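Local coordinates for putative pachytene checkpoint protein 2 (Caenorhabditis elegans, PDB 4XGU) that is a hexameric AAA+ ATPase and protein remodeler that binds and hydrolyses ATP and probably plays a key role in meiotic chromosome recombination, at residues 45-50 with 76-81; 72-77 with 145-150; 140-145 with 323-328; 176-181 with 316-321. All blocks are in the same frame, centred on the assembly; numbering follows the deposited sequence.

Contact 1: 45-50 with 76-81; sequences RNWKPI and LRDGEL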
# COMPACT_ATOMS: atom_id res chain seq x y z
N ARG B 45 -9.58 -42.04 40.82
CA ARG B 45 -9.19 -40.64 40.73
C ARG B 45 -9.99 -39.99 39.61
O ARG B 45 -10.28 -40.62 38.60
CB ARG B 45 -7.68 -40.51 40.48
CG ARG B 45 -6.82 -40.91 41.68
CD ARG B 45 -5.34 -40.98 41.32
NE ARG B 45 -4.84 -39.73 40.75
CZ ARG B 45 -4.27 -38.76 41.46
NH1 ARG B 45 -4.13 -38.88 42.77
NH2 ARG B 45 -3.84 -37.66 40.85
N ASN B 46 -10.35 -38.72 39.81
CA ASN B 46 -11.15 -37.98 38.84
C ASN B 46 -10.50 -37.95 37.46
O ASN B 46 -9.34 -37.56 37.33
CB ASN B 46 -11.38 -36.55 39.35
CG ASN B 46 -12.66 -35.94 38.80
OD1 ASN B 46 -13.61 -36.66 38.48
ND2 ASN B 46 -12.69 -34.62 38.69
N TRP B 47 -11.24 -38.38 36.45
CA TRP B 47 -10.77 -38.40 35.06
C TRP B 47 -9.56 -39.31 34.84
O TRP B 47 -8.93 -39.26 33.78
CB TRP B 47 -10.44 -36.99 34.58
CG TRP B 47 -11.59 -36.06 34.68
CD1 TRP B 47 -11.73 -35.01 35.54
CD2 TRP B 47 -12.79 -36.10 33.89
NE1 TRP B 47 -12.94 -34.39 35.33
CE2 TRP B 47 -13.61 -35.04 34.33
CE3 TRP B 47 -13.24 -36.93 32.86
CZ2 TRP B 47 -14.86 -34.79 33.77
CZ3 TRP B 47 -14.48 -36.68 32.31
CH2 TRP B 47 -15.28 -35.61 32.76
N LYS B 48 -9.24 -40.13 35.83
CA LYS B 48 -8.14 -41.07 35.70
C LYS B 48 -8.69 -42.48 35.47
O LYS B 48 -9.42 -43.01 36.31
CB LYS B 48 -7.24 -41.03 36.93
CG LYS B 48 -5.99 -40.19 36.74
CD LYS B 48 -6.30 -38.83 36.14
CE LYS B 48 -5.03 -38.10 35.74
NZ LYS B 48 -5.32 -36.83 35.01
N PRO B 49 -8.34 -43.08 34.32
CA PRO B 49 -8.93 -44.34 33.86
C PRO B 49 -8.44 -45.56 34.63
O PRO B 49 -7.25 -45.69 34.93
CB PRO B 49 -8.48 -44.41 32.40
CG PRO B 49 -7.19 -43.68 32.38
CD PRO B 49 -7.33 -42.57 33.38
N ILE B 50 -9.38 -46.45 34.94
CA ILE B 50 -9.07 -47.72 35.56
C ILE B 50 -9.22 -48.83 34.53
O ILE B 50 -10.23 -48.88 33.82
CB ILE B 50 -9.99 -47.99 36.76
CG1 ILE B 50 -9.77 -46.93 37.84
CG2 ILE B 50 -9.75 -49.39 37.31
CD1 ILE B 50 -10.60 -47.15 39.08
N LEU B 76 -14.94 -31.69 40.89
CA LEU B 76 -13.70 -32.00 41.61
C LEU B 76 -12.46 -31.62 40.81
O LEU B 76 -12.52 -31.46 39.59
CB LEU B 76 -13.65 -33.49 41.97
CG LEU B 76 -14.27 -33.91 43.30
CD1 LEU B 76 -14.11 -35.41 43.52
CD2 LEU B 76 -13.66 -33.13 44.46
N ARG B 77 -11.34 -31.50 41.52
CA ARG B 77 -10.07 -31.18 40.89
C ARG B 77 -9.66 -32.32 39.95
O ARG B 77 -10.12 -33.45 40.10
CB ARG B 77 -9.00 -30.94 41.97
CG ARG B 77 -7.64 -30.52 41.44
CD ARG B 77 -6.69 -30.15 42.56
NE ARG B 77 -6.81 -28.74 42.93
CZ ARG B 77 -7.53 -28.29 43.95
NH1 ARG B 77 -8.21 -29.14 44.71
NH2 ARG B 77 -7.58 -26.99 44.21
N ASP B 78 -8.81 -32.00 38.98
CA ASP B 78 -8.44 -32.92 37.91
C ASP B 78 -7.90 -34.27 38.40
O ASP B 78 -8.07 -35.28 37.73
CB ASP B 78 -7.41 -32.26 36.99
CG ASP B 78 -7.11 -33.09 35.75
OD1 ASP B 78 -8.01 -33.84 35.31
OD2 ASP B 78 -5.99 -32.99 35.22
N GLY B 79 -7.24 -34.29 39.55
CA GLY B 79 -6.65 -35.53 40.03
C GLY B 79 -7.28 -36.11 41.28
O GLY B 79 -6.89 -37.18 41.73
N GLU B 80 -8.26 -35.39 41.83
CA GLU B 80 -8.86 -35.74 43.12
C GLU B 80 -9.36 -37.17 43.21
O GLU B 80 -9.90 -37.72 42.25
CB GLU B 80 -10.01 -34.77 43.42
CG GLU B 80 -9.63 -33.59 44.30
CD GLU B 80 -9.80 -33.88 45.77
OE1 GLU B 80 -8.82 -34.29 46.42
OE2 GLU B 80 -10.93 -33.70 46.28
N LEU B 81 -9.17 -37.78 44.38
CA LEU B 81 -9.73 -39.09 44.68
C LEU B 81 -11.14 -38.93 45.22
O LEU B 81 -11.44 -37.97 45.92
CB LEU B 81 -8.87 -39.84 45.70
CG LEU B 81 -7.54 -40.45 45.25
CD1 LEU B 81 -6.45 -39.39 45.10
CD2 LEU B 81 -7.10 -41.54 46.22
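Asn46 grips the turn of 76-81 with two hydrogen bonds, one from its backbone and one from its side chain. The backbone N gives a short bond of 2.7 Å to Glu80 O. Its amide ND2 donates to Arg77 O at 3.2 Å; the donor stands 54° above the carbonyl plane, while Arg77 O lies close to the plane of the Asn46 amide. From the opposite face of that carbonyl, Glu80 N bonds to the same Arg77 O and closes the type I turn Arg77-Glu80. With CG anti to the backbone N (chi1 -153°), the Asn46 amide is carried to the Arg77 carbonyl, and its OD1 accepts from Thr73 N. The neighbouring Trp47 directs its indole NE1 to Thr73 O.

Here two turns of the Pch2 N-terminal domain meet: a type II turn, Arg45-Lys48, faces the type I turn, and a single backbone bridge joins Arg45 to Leu81.

Packing of a flat charged group comes next. Gly79 O sits over the centre of one face of the Arg45 guanidinium, 3.1 Å from CZ, without a hydrogen bond to it. The bend at chi3 (56°) folds the guanidinium over the carbonyl, and Leu81 CG lies 3.7 Å from Arg45 CG. A serine in place of Arg45 would probably uncover the Gly79 carbonyl and deprive Leu81 of its aliphatic neighbour.

Charge pairing across the segments is loose: Lys48 NZ and Asp78 OD2 form a long salt bridge at 3.9 Å. Asp78 OD2 has a second cationic partner in Lys146 on helix 145-161.

Contact 2: 72-77 with 145-150; sequences GTCELR and LKNEVM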
# COMPACT_ATOMS: atom_id res chain seq x y z
N GLY B 72 -15.45 -39.35 35.91
CA GLY B 72 -15.03 -37.96 35.97
C GLY B 72 -16.14 -36.97 36.25
O GLY B 72 -17.30 -37.19 35.89
N THR B 73 -15.78 -35.88 36.91
CA THR B 73 -16.70 -34.79 37.16
C THR B 73 -15.96 -33.46 37.07
O THR B 73 -14.74 -33.41 37.22
CB THR B 73 -17.36 -34.89 38.54
OG1 THR B 73 -18.24 -33.78 38.73
CG2 THR B 73 -16.30 -34.88 39.62
N CYS B 74 -16.71 -32.39 36.84
CA CYS B 74 -16.12 -31.06 36.75
C CYS B 74 -16.18 -30.36 38.11
O CYS B 74 -15.61 -29.28 38.29
CB CYS B 74 -16.83 -30.23 35.68
SG CYS B 74 -16.71 -30.94 34.01
N GLU B 75 -16.86 -30.99 39.06
CA GLU B 75 -16.97 -30.46 40.42
C GLU B 75 -15.67 -30.63 41.20
O GLU B 75 -15.35 -29.82 42.07
CB GLU B 75 -18.12 -31.14 41.17
CG GLU B 75 -19.46 -31.08 40.47
CD GLU B 75 -20.55 -31.84 41.21
OE1 GLU B 75 -21.00 -31.34 42.27
OE2 GLU B 75 -20.94 -32.93 40.75
N LEU B 76 -14.94 -31.69 40.89
CA LEU B 76 -13.70 -32.00 41.61
C LEU B 76 -12.46 -31.62 40.81
O LEU B 76 -12.52 -31.46 39.59
CB LEU B 76 -13.65 -33.49 41.97
CG LEU B 76 -14.27 -33.91 43.30
CD1 LEU B 76 -14.11 -35.41 43.52
CD2 LEU B 76 -13.66 -33.13 44.46
N ARG B 77 -11.34 -31.50 41.52
CA ARG B 77 -10.07 -31.18 40.89
C ARG B 77 -9.66 -32.32 39.95
O ARG B 77 -10.12 -33.45 40.10
CB ARG B 77 -9.00 -30.94 41.97
CG ARG B 77 -7.64 -30.52 41.44
CD ARG B 77 -6.69 -30.15 42.56
NE ARG B 77 -6.81 -28.74 42.93
CZ ARG B 77 -7.53 -28.29 43.95
NH1 ARG B 77 -8.21 -29.14 44.71
NH2 ARG B 77 -7.58 -26.99 44.21
N LEU B 145 -7.72 -25.86 33.94
CA LEU B 145 -8.10 -25.50 32.58
C LEU B 145 -8.95 -26.57 31.90
O LEU B 145 -9.91 -26.25 31.20
CB LEU B 145 -6.85 -25.23 31.74
CG LEU B 145 -6.97 -25.31 30.22
CD1 LEU B 145 -7.77 -24.14 29.67
CD2 LEU B 145 -5.59 -25.38 29.57
N LYS B 146 -8.57 -27.83 32.11
CA LYS B 146 -9.27 -28.95 31.48
C LYS B 146 -10.73 -28.98 31.91
O LYS B 146 -11.62 -29.17 31.09
CB LYS B 146 -8.58 -30.27 31.82
CG LYS B 146 -7.17 -30.39 31.24
CD LYS B 146 -6.42 -31.59 31.83
CE LYS B 146 -7.11 -32.90 31.51
NZ LYS B 146 -6.44 -34.06 32.16
N ASN B 147 -10.97 -28.79 33.20
CA ASN B 147 -12.33 -28.79 33.72
C ASN B 147 -13.15 -27.64 33.16
O ASN B 147 -14.33 -27.81 32.84
CB ASN B 147 -12.33 -28.72 35.25
CG ASN B 147 -12.21 -30.08 35.89
OD1 ASN B 147 -12.63 -31.09 35.32
ND2 ASN B 147 -11.65 -30.13 37.10
N GLU B 148 -12.53 -26.47 33.03
CA GLU B 148 -13.25 -25.28 32.58
C GLU B 148 -13.71 -25.42 31.14
O GLU B 148 -14.87 -25.13 30.82
CB GLU B 148 -12.37 -24.03 32.73
CG GLU B 148 -11.95 -23.74 34.16
CD GLU B 148 -11.05 -22.52 34.27
OE1 GLU B 148 -10.42 -22.34 35.33
OE2 GLU B 148 -10.97 -21.75 33.29
N VAL B 149 -12.81 -25.86 30.27
CA VAL B 149 -13.13 -26.06 28.86
C VAL B 149 -14.16 -27.17 28.67
O VAL B 149 -15.14 -27.01 27.95
CB VAL B 149 -11.87 -26.39 28.04
CG1 VAL B 149 -12.24 -26.80 26.63
CG2 VAL B 149 -10.92 -25.21 28.03
N MET B 150 -13.92 -28.29 29.35
CA MET B 150 -14.81 -29.45 29.29
C MET B 150 -16.26 -29.10 29.63
O MET B 150 -17.18 -29.38 28.85
CB MET B 150 -14.30 -30.54 30.24
CG MET B 150 -15.16 -31.79 30.29
SD MET B 150 -15.17 -32.70 28.73
CE MET B 150 -15.95 -34.23 29.25
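A lone amide does most of the work in joining helix 145-161 to the loop 72-77: Asn147 ND2 reaches Leu76 O at 3.0 Å, but the bond is bent to 123° at the hydrogen and counts as weak. CG of Asn147 is anti to its own carbonyl carbon (chi1 -86°), which carries the amide out from the helix toward the loop. There OD1 lies 3.8 Å from Cys74 CA, so the amide spans the loop from Cys74 to Leu76. OD1 also has a weak hydrogen bond from the indole NE1 of Trp47.

One helical turn further on, Met150 supplies the apolar part. With CG anti to the backbone N, Met150 brings CG to 4.1 Å from Cys74 SG, an ordinary van der Waals contact. The sulfur is equally near the backbone O of Asn147, also at 4.1 Å, and thus rests against the helix at two points. Replacing Asn147 by an alanine would probably leave Leu76 O without this donor and open a gap between the helix and the loop beside Cys74.

The loop has its own internal brace: Glu75 N donates to Thr73 OG1 at 3.1 Å, with an angle of 170°. This is an ST turn, formed just after strand 68-72 of the Pch2 N-terminal domain, and it shapes the loop that this domain lays against helix 145-161.

Contact 3: 140-145 with 323-328; sequences IYDSNL and SDFARY. With ADP (adenosine-5'-diphosphate), chain H.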
# COMPACT_ATOMS: atom_id res chain seq x y z
N ILE B 140 -1.61 -32.41 31.07
CA ILE B 140 -1.33 -31.91 32.41
C ILE B 140 -1.32 -30.39 32.52
O ILE B 140 -0.51 -29.71 31.89
CB ILE B 140 0.03 -32.42 32.91
CG1 ILE B 140 0.10 -33.94 32.82
CG2 ILE B 140 0.28 -31.94 34.33
CD1 ILE B 140 1.42 -34.51 33.29
N TYR B 141 -2.23 -29.86 33.33
CA TYR B 141 -2.29 -28.43 33.58
C TYR B 141 -2.47 -28.16 35.07
O TYR B 141 -2.93 -29.02 35.81
CB TYR B 141 -3.44 -27.79 32.78
CG TYR B 141 -3.26 -27.88 31.28
CD1 TYR B 141 -2.38 -27.04 30.62
CD2 TYR B 141 -3.97 -28.80 30.53
CE1 TYR B 141 -2.20 -27.11 29.25
CE2 TYR B 141 -3.81 -28.88 29.16
CZ TYR B 141 -2.92 -28.04 28.52
OH TYR B 141 -2.76 -28.11 27.16
N ASP B 142 -2.10 -26.95 35.49
CA ASP B 142 -2.12 -26.59 36.90
C ASP B 142 -3.23 -25.59 37.21
O ASP B 142 -3.40 -25.16 38.35
CB ASP B 142 -0.75 -26.03 37.31
CG ASP B 142 -0.63 -25.80 38.81
OD1 ASP B 142 -1.29 -26.54 39.58
OD2 ASP B 142 0.11 -24.88 39.21
N SER B 143 -3.99 -25.22 36.18
CA SER B 143 -4.94 -24.13 36.31
C SER B 143 -6.40 -24.57 36.28
O SER B 143 -7.29 -23.74 36.14
CB SER B 143 -4.70 -23.11 35.19
OG SER B 143 -4.81 -23.72 33.92
N ASN B 144 -6.63 -25.87 36.40
CA ASN B 144 -7.97 -26.44 36.27
C ASN B 144 -8.59 -26.10 34.92
O ASN B 144 -9.81 -26.06 34.76
CB ASN B 144 -8.88 -25.96 37.41
CG ASN B 144 -9.98 -26.95 37.74
OD1 ASN B 144 -11.16 -26.62 37.69
ND2 ASN B 144 -9.59 -28.17 38.09
N LEU B 145 -7.72 -25.86 33.94
CA LEU B 145 -8.10 -25.50 32.58
C LEU B 145 -8.95 -26.57 31.90
O LEU B 145 -9.91 -26.25 31.20
CB LEU B 145 -6.85 -25.23 31.74
CG LEU B 145 -6.97 -25.31 30.22
CD1 LEU B 145 -7.77 -24.14 29.67
CD2 LEU B 145 -5.59 -25.38 29.57
N SER B 323 3.74 -24.33 34.25
CA SER B 323 4.42 -23.74 35.40
C SER B 323 5.36 -24.75 36.04
O SER B 323 5.48 -25.89 35.58
CB SER B 323 3.40 -23.24 36.43
OG SER B 323 2.51 -24.28 36.81
N ASP B 324 6.04 -24.34 37.11
CA ASP B 324 7.01 -25.20 37.79
C ASP B 324 6.38 -26.48 38.32
O ASP B 324 6.99 -27.55 38.25
CB ASP B 324 7.68 -24.43 38.93
CG ASP B 324 8.55 -23.29 38.44
OD1 ASP B 324 8.16 -22.64 37.45
OD2 ASP B 324 9.62 -23.05 39.04
N PHE B 325 5.17 -26.37 38.86
CA PHE B 325 4.45 -27.54 39.35
C PHE B 325 4.05 -28.46 38.20
O PHE B 325 4.11 -29.69 38.32
CB PHE B 325 3.20 -27.12 40.13
CG PHE B 325 2.24 -28.24 40.39
CD1 PHE B 325 2.39 -29.06 41.49
CD2 PHE B 325 1.17 -28.48 39.54
CE1 PHE B 325 1.50 -30.09 41.74
CE2 PHE B 325 0.28 -29.51 39.77
CZ PHE B 325 0.45 -30.32 40.87
N ALA B 326 3.62 -27.87 37.09
CA ALA B 326 3.19 -28.64 35.93
C ALA B 326 4.38 -29.34 35.27
O ALA B 326 4.27 -30.48 34.81
CB ALA B 326 2.47 -27.76 34.93
N ARG B 327 5.52 -28.64 35.22
CA ARG B 327 6.73 -29.21 34.65
C ARG B 327 7.14 -30.48 35.40
O ARG B 327 7.49 -31.48 34.78
CB ARG B 327 7.88 -28.20 34.68
CG ARG B 327 7.88 -27.22 33.52
CD ARG B 327 8.96 -26.16 33.70
NE ARG B 327 8.55 -25.10 34.62
CZ ARG B 327 8.24 -23.86 34.23
NH1 ARG B 327 8.31 -23.53 32.95
NH2 ARG B 327 7.88 -22.96 35.13
N TYR B 328 7.10 -30.42 36.72
CA TYR B 328 7.42 -31.58 37.55
C TYR B 328 6.49 -32.74 37.22
O TYR B 328 6.94 -33.88 37.09
CB TYR B 328 7.30 -31.23 39.04
CG TYR B 328 7.37 -32.43 39.96
CD1 TYR B 328 6.23 -33.16 40.28
CD2 TYR B 328 8.58 -32.84 40.52
CE1 TYR B 328 6.29 -34.26 41.10
CE2 TYR B 328 8.65 -33.94 41.35
CZ TYR B 328 7.50 -34.65 41.64
OH TYR B 328 7.56 -35.74 42.47
PB ADP H . -0.05 -27.23 20.02
O1B ADP H . 0.18 -26.27 21.16
O2B ADP H . -1.51 -27.48 19.71
O3B ADP H . 0.80 -26.96 18.80
PA ADP H . -0.16 -30.05 20.17
O1A ADP H . -1.54 -30.14 20.78
O2A ADP H . 0.02 -30.22 18.67
O3A ADP H . 0.49 -28.64 20.60
O5' ADP H . 0.75 -31.16 20.89
C5' ADP H . 1.95 -30.82 21.58
C4' ADP H . 2.58 -32.09 22.12
O4' ADP H . 3.31 -31.79 23.31
C3' ADP H . 1.53 -33.13 22.47
O3' ADP H . 1.59 -34.23 21.56
C2' ADP H . 1.86 -33.59 23.88
O2' ADP H . 2.43 -34.91 23.83
C1' ADP H . 2.89 -32.61 24.41
N9 ADP H . 2.23 -31.72 25.40
C8 ADP H . 2.03 -30.40 25.24
N7 ADP H . 1.41 -29.85 26.32
C5 ADP H . 1.20 -30.85 27.20
C6 ADP H . 0.58 -30.96 28.54
N6 ADP H . 0.06 -29.87 29.15
N1 ADP H . 0.57 -32.17 29.12
C2 ADP H . 1.08 -33.26 28.51
N3 ADP H . 1.66 -33.23 27.29
C4 ADP H . 1.74 -32.07 26.60
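This is a small surface contact in which the adenine-binding loop after helix 135-138 meets the first turn of helix 324-340, in the C-terminal lid region of the AAA+ module. Asp142 carries it. With CG anti to the backbone N (chi1 -172°), its carboxylate reaches the helix start: OD2 accepts a weak hydrogen bond from Ser323 OG at 3.4 Å, and OD1 comes to 3.1 Å from Phe325 CD2. Carboxylate and ring planes are 36° apart. Ser323 occupies the N-cap position, so the nearby helix end would probably help stabilise the negative charge.

Ile140 faces both ways. Its CG2 approaches Ala326 O, while its backbone reads the adenine of ADP: Ile140 N donates to N1 at 2.9 Å, and Ile140 O accepts from N6 at 2.8 Å. Tyr141 lays one ring face against ADP N6, which stands 3.5 Å above the plane and off toward the rim; Leu145 CD2 packs over the centre of the opposite face.

Around it, Tyr141 OH bonds to Thr183 O, the Tyr141 ring touches Leu188 of helix 185-199, and the Ile140 side chain also touches Met330 and Ser333 further along helix 324-340.

Contact 4: 176-181 with 316-321; sequences LLTGPP and VKNVGQ. With ADP (adenosine-5'-diphosphate), chain H.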
# COMPACT_ATOMS: atom_id res chain seq x y z
N LEU B 176 -12.21 -21.00 20.71
CA LEU B 176 -10.86 -20.61 20.33
C LEU B 176 -9.85 -20.82 21.46
O LEU B 176 -10.01 -20.30 22.56
CB LEU B 176 -10.84 -19.14 19.90
CG LEU B 176 -9.51 -18.51 19.53
CD1 LEU B 176 -8.99 -19.08 18.22
CD2 LEU B 176 -9.66 -17.00 19.43
N LEU B 177 -8.80 -21.58 21.17
CA LEU B 177 -7.69 -21.78 22.11
C LEU B 177 -6.44 -21.08 21.58
O LEU B 177 -6.08 -21.26 20.42
CB LEU B 177 -7.41 -23.26 22.32
CG LEU B 177 -8.55 -24.12 22.87
CD1 LEU B 177 -8.14 -25.59 22.88
CD2 LEU B 177 -8.93 -23.66 24.27
N THR B 178 -5.79 -20.28 22.41
CA THR B 178 -4.58 -19.59 21.99
C THR B 178 -3.44 -19.77 22.98
O THR B 178 -3.66 -20.09 24.15
CB THR B 178 -4.82 -18.09 21.77
OG1 THR B 178 -5.14 -17.47 23.02
CG2 THR B 178 -5.95 -17.85 20.78
N GLY B 179 -2.22 -19.54 22.51
CA GLY B 179 -1.03 -19.67 23.34
C GLY B 179 0.18 -20.05 22.51
O GLY B 179 0.10 -20.14 21.29
N PRO B 180 1.33 -20.25 23.18
CA PRO B 180 2.54 -20.74 22.51
C PRO B 180 2.33 -22.12 21.90
O PRO B 180 1.43 -22.84 22.33
CB PRO B 180 3.57 -20.79 23.65
CG PRO B 180 3.07 -19.80 24.65
CD PRO B 180 1.58 -19.89 24.59
N PRO B 181 3.15 -22.49 20.90
CA PRO B 181 3.01 -23.76 20.18
C PRO B 181 3.19 -25.01 21.05
O PRO B 181 2.67 -26.07 20.69
CB PRO B 181 4.12 -23.69 19.13
CG PRO B 181 4.39 -22.24 18.95
CD PRO B 181 4.19 -21.63 20.31
N VAL B 316 -12.83 -17.75 24.55
CA VAL B 316 -11.42 -17.72 24.17
C VAL B 316 -10.56 -18.07 25.37
O VAL B 316 -10.54 -17.33 26.36
CB VAL B 316 -11.00 -16.35 23.62
CG1 VAL B 316 -9.51 -16.35 23.30
CG2 VAL B 316 -11.82 -16.00 22.39
N LYS B 317 -9.86 -19.19 25.29
CA LYS B 317 -9.01 -19.65 26.39
C LYS B 317 -7.53 -19.55 26.04
O LYS B 317 -7.09 -20.04 25.00
CB LYS B 317 -9.35 -21.09 26.77
CG LYS B 317 -10.36 -21.20 27.89
CD LYS B 317 -9.81 -20.61 29.18
CE LYS B 317 -10.83 -20.68 30.30
NZ LYS B 317 -10.29 -20.13 31.58
N ASN B 318 -6.77 -18.92 26.93
CA ASN B 318 -5.32 -18.82 26.77
C ASN B 318 -4.61 -19.95 27.50
O ASN B 318 -4.77 -20.12 28.70
CB ASN B 318 -4.81 -17.47 27.27
CG ASN B 318 -4.85 -16.40 26.20
OD1 ASN B 318 -5.41 -15.32 26.40
ND2 ASN B 318 -4.26 -16.69 25.05
N VAL B 319 -3.83 -20.73 26.75
CA VAL B 319 -3.06 -21.82 27.34
C VAL B 319 -1.59 -21.44 27.39
O VAL B 319 -0.95 -21.27 26.35
CB VAL B 319 -3.23 -23.12 26.54
CG1 VAL B 319 -2.68 -24.29 27.32
CG2 VAL B 319 -4.70 -23.35 26.21
N GLY B 320 -1.05 -21.31 28.59
CA GLY B 320 0.32 -20.88 28.76
C GLY B 320 1.29 -22.04 28.85
O GLY B 320 0.88 -23.19 28.97
N GLN B 321 2.58 -21.73 28.78
CA GLN B 321 3.61 -22.74 29.00
C GLN B 321 3.50 -23.25 30.44
O GLN B 321 3.17 -22.48 31.34
CB GLN B 321 5.01 -22.17 28.74
CG GLN B 321 5.25 -21.68 27.31
CD GLN B 321 5.50 -22.81 26.32
OE1 GLN B 321 5.21 -23.97 26.58
NE2 GLN B 321 6.06 -22.46 25.16
PB ADP H . -0.05 -27.23 20.02
O1B ADP H . 0.18 -26.27 21.16
O2B ADP H . -1.51 -27.48 19.71
O3B ADP H . 0.80 -26.96 18.80
PA ADP H . -0.16 -30.05 20.17
O1A ADP H . -1.54 -30.14 20.78
O2A ADP H . 0.02 -30.22 18.67
O3A ADP H . 0.49 -28.64 20.60
O5' ADP H . 0.75 -31.16 20.89
C5' ADP H . 1.95 -30.82 21.58
C4' ADP H . 2.58 -32.09 22.12
O4' ADP H . 3.31 -31.79 23.31
C3' ADP H . 1.53 -33.13 22.47
O3' ADP H . 1.59 -34.23 21.56
C2' ADP H . 1.86 -33.59 23.88
O2' ADP H . 2.43 -34.91 23.83
C1' ADP H . 2.89 -32.61 24.41
N9 ADP H . 2.23 -31.72 25.40
C8 ADP H . 2.03 -30.40 25.24
N7 ADP H . 1.41 -29.85 26.32
C5 ADP H . 1.20 -30.85 27.20
C6 ADP H . 0.58 -30.96 28.54
N6 ADP H . 0.06 -29.87 29.15
N1 ADP H . 0.57 -32.17 29.12
C2 ADP H . 1.08 -33.26 28.51
N3 ADP H . 1.66 -33.23 27.29
C4 ADP H . 1.74 -32.07 26.60
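Strands 176-178 and 316-318 run parallel, 4.8 Å apart at closest approach and 20° from exact alignment, joined by the hydrogen bonds Lys317 N to Leu176 O (3.0 Å) and Thr178 N to Lys317 O (2.9 Å). Past the strand ends the ladder goes one step further, with Val319 N donating to Thr178 O at 2.7 Å.

On one face of the sheet Leu176 and Val316 lie side by side, pointing the same way, with CD2 and CG2 3.8 Å apart. On the other, Leu177 CD2 presses on Lys317 CB at 3.6 Å; the lysine chain then bends at chi2 (-63°) and takes its ammonium off to Glu148 on helix 145-161. Beyond the strands, Gln321 folds back over Pro180, bringing NE2 to 3.4 Å from the proline CB. Gly179 CA makes a CA-H...O contact with Val319 O, and a CB there would collide with that oxygen.

Gly179 opens the Walker A P-loop, whose later residues Gly184, Lys185 and Thr186 hydrogen-bond to ADP. The backbone torsions of Gly179 would also jam any side chain against the preceding carbonyl. Main-chain bonds to strand 315-318, outermost in this chain's sheet, therefore probably help fix the course of the chain entering the nucleotide site.

How the contacts relate
From the N terminus, contact 1 closes the first loop, drawing 76-81 back to 45-50 within the Pch2 N-terminal domain. Contact 2 starts where it ends, sharing Leu76 and Arg77, and carries that domain onto helix 145-161. Contact 3 crosses contact 2: 140-145 begins between the segments of contact 2, runs into the second at Leu145, and reaches far ahead to the lid at 323-328. Contact 4 falls wholly within the span of contact 3, pairing a central strand of the AAA+ sheet with its edge strand. Val319 packs on Tyr141 and Leu145, and Glu148 forms a salt bridge with Lys317, joining contacts 2, 3 and 4 around helix 145-161; contacts 3 and 4 both touch ADP.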